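Local atomic coordinates of manganese lipoxygenase (Gaeumannomyces graminis, PDB entry 5FX8), a protein that oxidises linoleic and alpha-linolenic acids with molecular oxygen at a manganese centre, giving 11S- and 13R-hydroperoxy fatty acids. Residues A94-V97 and L98-R101; F395-Y398 and E399-R403. All coordinates share one frame; numbering follows the deposited sequence.

Contact 1: residues A94-V97 and L98-R101; sequences ARDV and LLWR
Val97 and Arg101 meet one turn apart on the long alpha-helix 86-124, and their side chains cross obliquely on its surface. CG1 of Val97, anti to the backbone N (chi1 170°), lies over one face of the Arg101 guanidinium, with NH1 of Arg101 3.7 Å from it. Arg101 runs extended from CG to NE, then turns about its NE-CZ side (chi4 106°), bringing the flat group round to the valine methyl. Beyond the helix, NE of Arg101 has a long, weak ion pair with OD2 of Asp344 of the second subunit.

Beneath these side chains run the i to i+4 backbone bonds of a regular helix, among them Trp100 N to Asp96 O at 2.9 Å and Leu99 N to Arg95 O at 3.0 Å. The apolar part of Arg95 also touches the next turn, its CG standing 4.2 Å from CD1 of Leu99.

Trp100 has its CB against Asp96 O, at 3.4 Å, but its indole leads away from the preceding turn: NE1 donates to Ser617 O, beside the C-terminal manganese ligand Val618, while Ile328 and Val331 of helix 328-336 pack on its side chain.

Asp96 is the buried polar group, and each of its oxygens has a partner. OD2 accepts from the backbone N of Tyr326. OD1 is gripped side-on by Arg95 in a salt bridge; NE approaches at 3.1 Å nearly along the C-O axis, and NH2 at 3.0 Å from the syn side, tilted out of the carboxylate plane and on the same face as NE.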
loop_
_atom_site.group_PDB
_atom_site.type_symbol
_atom_site.label_atom_id
_atom_site.label_comp_id
_atom_site.label_asym_id
_atom_site.label_seq_id
_atom_site.Cartn_x
_atom_site.Cartn_y
_atom_site.Cartn_z
ATOM N N ALA A 94 19.798 2.657 -0.243
ATOM C CA ALA A 94 19.873 2.095 -1.578
ATOM C C ALA A 94 19.420 0.642 -1.606
ATOM O O ALA A 94 18.819 0.195 -2.590
ATOM C CB ALA A 94 21.293 2.227 -2.105
ATOM N N ARG A 95 19.708 -0.118 -0.554
ATOM C CA ARG A 95 19.172 -1.470 -0.472
ATOM C C ARG A 95 17.655 -1.458 -0.473
ATOM O O ARG A 95 17.025 -2.265 -1.164
ATOM C CB ARG A 95 19.687 -2.172 0.778
ATOM C CG ARG A 95 19.096 -3.556 0.972
ATOM C CD ARG A 95 19.049 -3.913 2.424
ATOM N NE ARG A 95 18.271 -2.940 3.187
ATOM C CZ ARG A 95 18.342 -2.816 4.506
ATOM N NH1 ARG A 95 19.167 -3.590 5.199
ATOM N NH2 ARG A 95 17.610 -1.912 5.139
ATOM N N ASP A 96 17.053 -0.533 0.286
ATOM C CA ASP A 96 15.598 -0.443 0.338
ATOM C C ASP A 96 15.022 -0.017 -0.998
ATOM O O ASP A 96 13.979 -0.523 -1.413
ATOM C CB ASP A 96 15.163 0.533 1.419
ATOM C CG ASP A 96 15.239 -0.053 2.792
ATOM O OD1 ASP A 96 15.777 -1.153 2.925
ATOM O OD2 ASP A 96 14.789 0.586 3.756
ATOM N N VAL A 97 15.660 0.936 -1.671
ATOM C CA VAL A 97 15.161 1.316 -2.979
ATOM C C VAL A 97 15.242 0.143 -3.950
ATOM O O VAL A 97 14.340 -0.066 -4.761
ATOM C CB VAL A 97 15.918 2.566 -3.472
ATOM C CG1 VAL A 97 15.608 2.861 -4.945
ATOM C CG2 VAL A 97 15.515 3.717 -2.610
ATOM N N LEU A 98 16.291 -0.657 -3.863
ATOM C CA LEU A 98 16.384 -1.833 -4.717
ATOM C C LEU A 98 15.238 -2.817 -4.468
ATOM O O LEU A 98 14.579 -3.285 -5.412
ATOM C CB LEU A 98 17.722 -2.501 -4.469
ATOM C CG LEU A 98 18.386 -3.091 -5.683
ATOM C CD1 LEU A 98 18.571 -2.004 -6.752
ATOM C CD2 LEU A 98 19.694 -3.646 -5.218
ATOM N N LEU A 99 15.005 -3.159 -3.200
ATOM C CA LEU A 99 13.904 -4.051 -2.863
ATOM C C LEU A 99 12.570 -3.500 -3.351
ATOM O O LEU A 99 11.768 -4.225 -3.949
ATOM C CB LEU A 99 13.884 -4.281 -1.356
ATOM C CG LEU A 99 15.055 -5.067 -0.782
ATOM C CD1 LEU A 99 15.109 -4.973 0.746
ATOM C CD2 LEU A 99 14.951 -6.492 -1.249
ATOM N N TRP A 100 12.328 -2.215 -3.125
ATOM C CA TRP A 100 11.107 -1.586 -3.593
ATOM C C TRP A 100 10.971 -1.666 -5.110
ATOM O O TRP A 100 9.887 -1.961 -5.619
ATOM C CB TRP A 100 11.087 -0.142 -3.114
ATOM C CG TRP A 100 9.768 0.454 -3.157
ATOM C CD1 TRP A 100 8.896 0.532 -2.150
ATOM C CD2 TRP A 100 9.150 1.071 -4.287
ATOM N NE1 TRP A 100 7.757 1.159 -2.562
ATOM C CE2 TRP A 100 7.884 1.506 -3.874
ATOM C CE3 TRP A 100 9.549 1.303 -5.614
ATOM C CZ2 TRP A 100 7.000 2.153 -4.722
ATOM C CZ3 TRP A 100 8.669 1.942 -6.460
ATOM C CH2 TRP A 100 7.404 2.358 -6.011
ATOM N N ARG A 101 12.047 -1.379 -5.849
ATOM C CA ARG A 101 12.041 -1.528 -7.306
ATOM C C ARG A 101 11.585 -2.919 -7.721
ATOM O O ARG A 101 10.767 -3.074 -8.633
ATOM C CB ARG A 101 13.439 -1.289 -7.897
ATOM C CG ARG A 101 13.899 0.126 -8.134
ATOM C CD ARG A 101 15.151 0.156 -9.038
ATOM N NE ARG A 101 15.349 1.530 -9.469
ATOM C CZ ARG A 101 16.299 2.304 -8.994
ATOM N NH1 ARG A 101 17.174 1.803 -8.125
ATOM N NH2 ARG A 101 16.395 3.562 -9.396
#

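Contact 2: residues F395-Y398 and E399-R403; sequences FPFY and EDAHR
Glu399 folds back over Phe395, so that the first turn of helix 396-420 is closed by a side chain as well as by its backbone. Its OE2 accepts the N-H of Phe395, the N-cap residue, at 3.1 Å in a nearly straight bond, reached from well above the carboxylate plane. A bend at chi2 (143°) curls the carboxylate toward the helix start, where OE1 lies 3.7 Å from CA of Pro396. Going the other way, Glu399 N donates to Phe395 O at 3.0 Å; the two residues are therefore joined by a pair of reciprocal bonds. The carboxylate near the N-terminal end of the helix would probably interact favourably with its dipole.

Tyr398 sets its CB over one face of the Phe395 ring, 3.4 Å above the ring plane and offset toward the rim. With CG anti to the backbone N (chi1 -177°), its own ring carries the hydroxyl off to Glu375 and to the backbone N of Leu235 of the zonadhesin chain.

Ala401 points toward the preceding turn. Its methyl stands over the centre of the Phe397 ring, 4.3 Å from CZ, and its backbone N donates to Phe397 O at 2.8 Å.

Helix 374-380 packs on Phe395, Phe397 and Tyr398, while helix 460-481 receives Phe397 and Ala401, Trp472 touching both.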
loop_
_atom_site.group_PDB
_atom_site.type_symbol
_atom_site.label_atom_id
_atom_site.label_comp_id
_atom_site.label_asym_id
_atom_site.label_seq_id
_atom_site.Cartn_x
_atom_site.Cartn_y
_atom_site.Cartn_z
ATOM N N PHE A 395 -18.291 3.950 15.171
ATOM C CA PHE A 395 -16.970 4.475 14.834
ATOM C C PHE A 395 -16.181 3.297 14.282
ATOM O O PHE A 395 -15.384 2.670 14.988
ATOM C CB PHE A 395 -16.313 5.108 16.060
ATOM C CG PHE A 395 -15.130 5.981 15.758
ATOM C CD1 PHE A 395 -14.530 5.981 14.515
ATOM C CD2 PHE A 395 -14.598 6.780 16.744
ATOM C CE1 PHE A 395 -13.458 6.749 14.271
ATOM C CE2 PHE A 395 -13.518 7.566 16.496
ATOM C CZ PHE A 395 -12.943 7.553 15.270
ATOM N N PRO A 396 -16.414 2.939 13.018
ATOM C CA PRO A 396 -15.839 1.689 12.502
ATOM C C PRO A 396 -14.327 1.664 12.519
ATOM O O PRO A 396 -13.741 0.614 12.801
ATOM C CB PRO A 396 -16.405 1.621 11.082
ATOM C CG PRO A 396 -17.610 2.361 11.147
ATOM C CD PRO A 396 -17.396 3.492 12.082
ATOM N N PHE A 397 -13.675 2.791 12.262
ATOM C CA PHE A 397 -12.227 2.804 12.379
ATOM C C PHE A 397 -11.787 2.477 13.793
ATOM O O PHE A 397 -10.871 1.693 13.986
ATOM C CB PHE A 397 -11.673 4.148 11.945
ATOM C CG PHE A 397 -10.293 4.391 12.402
ATOM C CD1 PHE A 397 -9.220 3.888 11.700
ATOM C CD2 PHE A 397 -10.055 5.119 13.534
ATOM C CE1 PHE A 397 -7.965 4.117 12.121
ATOM C CE2 PHE A 397 -8.793 5.338 13.953
ATOM C CZ PHE A 397 -7.750 4.839 13.246
ATOM N N TYR A 398 -12.421 3.072 14.792
ATOM C CA TYR A 398 -12.047 2.808 16.169
ATOM C C TYR A 398 -12.270 1.345 16.532
ATOM O O TYR A 398 -11.476 0.758 17.263
ATOM C CB TYR A 398 -12.839 3.736 17.080
ATOM C CG TYR A 398 -12.528 3.650 18.531
ATOM C CD1 TYR A 398 -11.265 3.313 18.970
ATOM C CD2 TYR A 398 -13.505 3.904 19.470
ATOM C CE1 TYR A 398 -10.989 3.243 20.275
ATOM C CE2 TYR A 398 -13.235 3.828 20.781
ATOM C CZ TYR A 398 -11.978 3.499 21.182
ATOM O OH TYR A 398 -11.691 3.410 22.510
ATOM N N GLU A 399 -13.329 0.724 16.029
ATOM C CA GLU A 399 -13.609 -0.644 16.444
ATOM C C GLU A 399 -12.643 -1.621 15.790
ATOM O O GLU A 399 -12.048 -2.473 16.462
ATOM C CB GLU A 399 -15.065 -0.991 16.117
ATOM C CG GLU A 399 -16.104 -0.133 16.854
ATOM C CD GLU A 399 -17.360 0.213 16.021
ATOM O OE1 GLU A 399 -17.639 -0.437 14.985
ATOM O OE2 GLU A 399 -18.096 1.144 16.423
ATOM N N ASP A 400 -12.464 -1.496 14.477
ATOM C CA ASP A 400 -11.457 -2.301 13.794
ATOM C C ASP A 400 -10.060 -2.053 14.350
ATOM O O ASP A 400 -9.303 -3.003 14.574
ATOM C CB ASP A 400 -11.521 -2.030 12.296
ATOM C CG ASP A 400 -12.657 -2.763 11.648
ATOM O OD1 ASP A 400 -13.242 -3.577 12.370
ATOM O OD2 ASP A 400 -12.977 -2.573 10.455
ATOM N N ALA A 401 -9.718 -0.791 14.602
ATOM C CA ALA A 401 -8.429 -0.437 15.184
ATOM C C ALA A 401 -8.255 -1.042 16.570
ATOM O O ALA A 401 -7.178 -1.531 16.917
ATOM C CB ALA A 401 -8.270 1.085 15.257
ATOM N N HIS A 402 -9.291 -0.985 17.383
ATOM C CA HIS A 402 -9.210 -1.541 18.714
ATOM C C HIS A 402 -8.953 -3.037 18.663
ATOM O O HIS A 402 -8.120 -3.550 19.416
ATOM C CB HIS A 402 -10.484 -1.227 19.473
ATOM C CG HIS A 402 -10.581 -1.948 20.771
ATOM N ND1 HIS A 402 -9.948 -1.506 21.914
ATOM C CD2 HIS A 402 -11.203 -3.104 21.100
ATOM C CE1 HIS A 402 -10.188 -2.355 22.894
ATOM N NE2 HIS A 402 -10.941 -3.335 22.426
ATOM N N ARG A 403 -9.621 -3.755 17.760
ATOM C CA ARG A 403 -9.343 -5.184 17.661
ATOM C C ARG A 403 -7.899 -5.437 17.240
ATOM O O ARG A 403 -7.154 -6.158 17.923
ATOM C CB ARG A 403 -10.311 -5.866 16.703
ATOM C CG ARG A 403 -11.714 -5.774 17.136
ATOM C CD ARG A 403 -12.638 -6.432 16.134
ATOM N NE ARG A 403 -14.029 -6.005 16.313
ATOM C CZ ARG A 403 -14.912 -6.585 17.124
ATOM N NH1 ARG A 403 -14.578 -7.629 17.852
ATOM N NH2 ARG A 403 -16.140 -6.114 17.199
#

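In the fold
Contact 1 lies within helix 86-124 and contact 2 at the start of helix 396-420, on opposite sides of the chain's centre. Their centres are 33 Å apart and their nearest atoms about 22 Å, so neither touches the other. The manganese site relates to both, unequally. In contact 1 the side chain of Trp100 comes about 4 Å from that of the ligand Val618 and about 8 Å from the metal ion. Contact 2 is a step further removed: the side chain of Phe397 is about 10 Å from that of His478, a manganese ligand carried by helix 460-481, against which Phe397 packs.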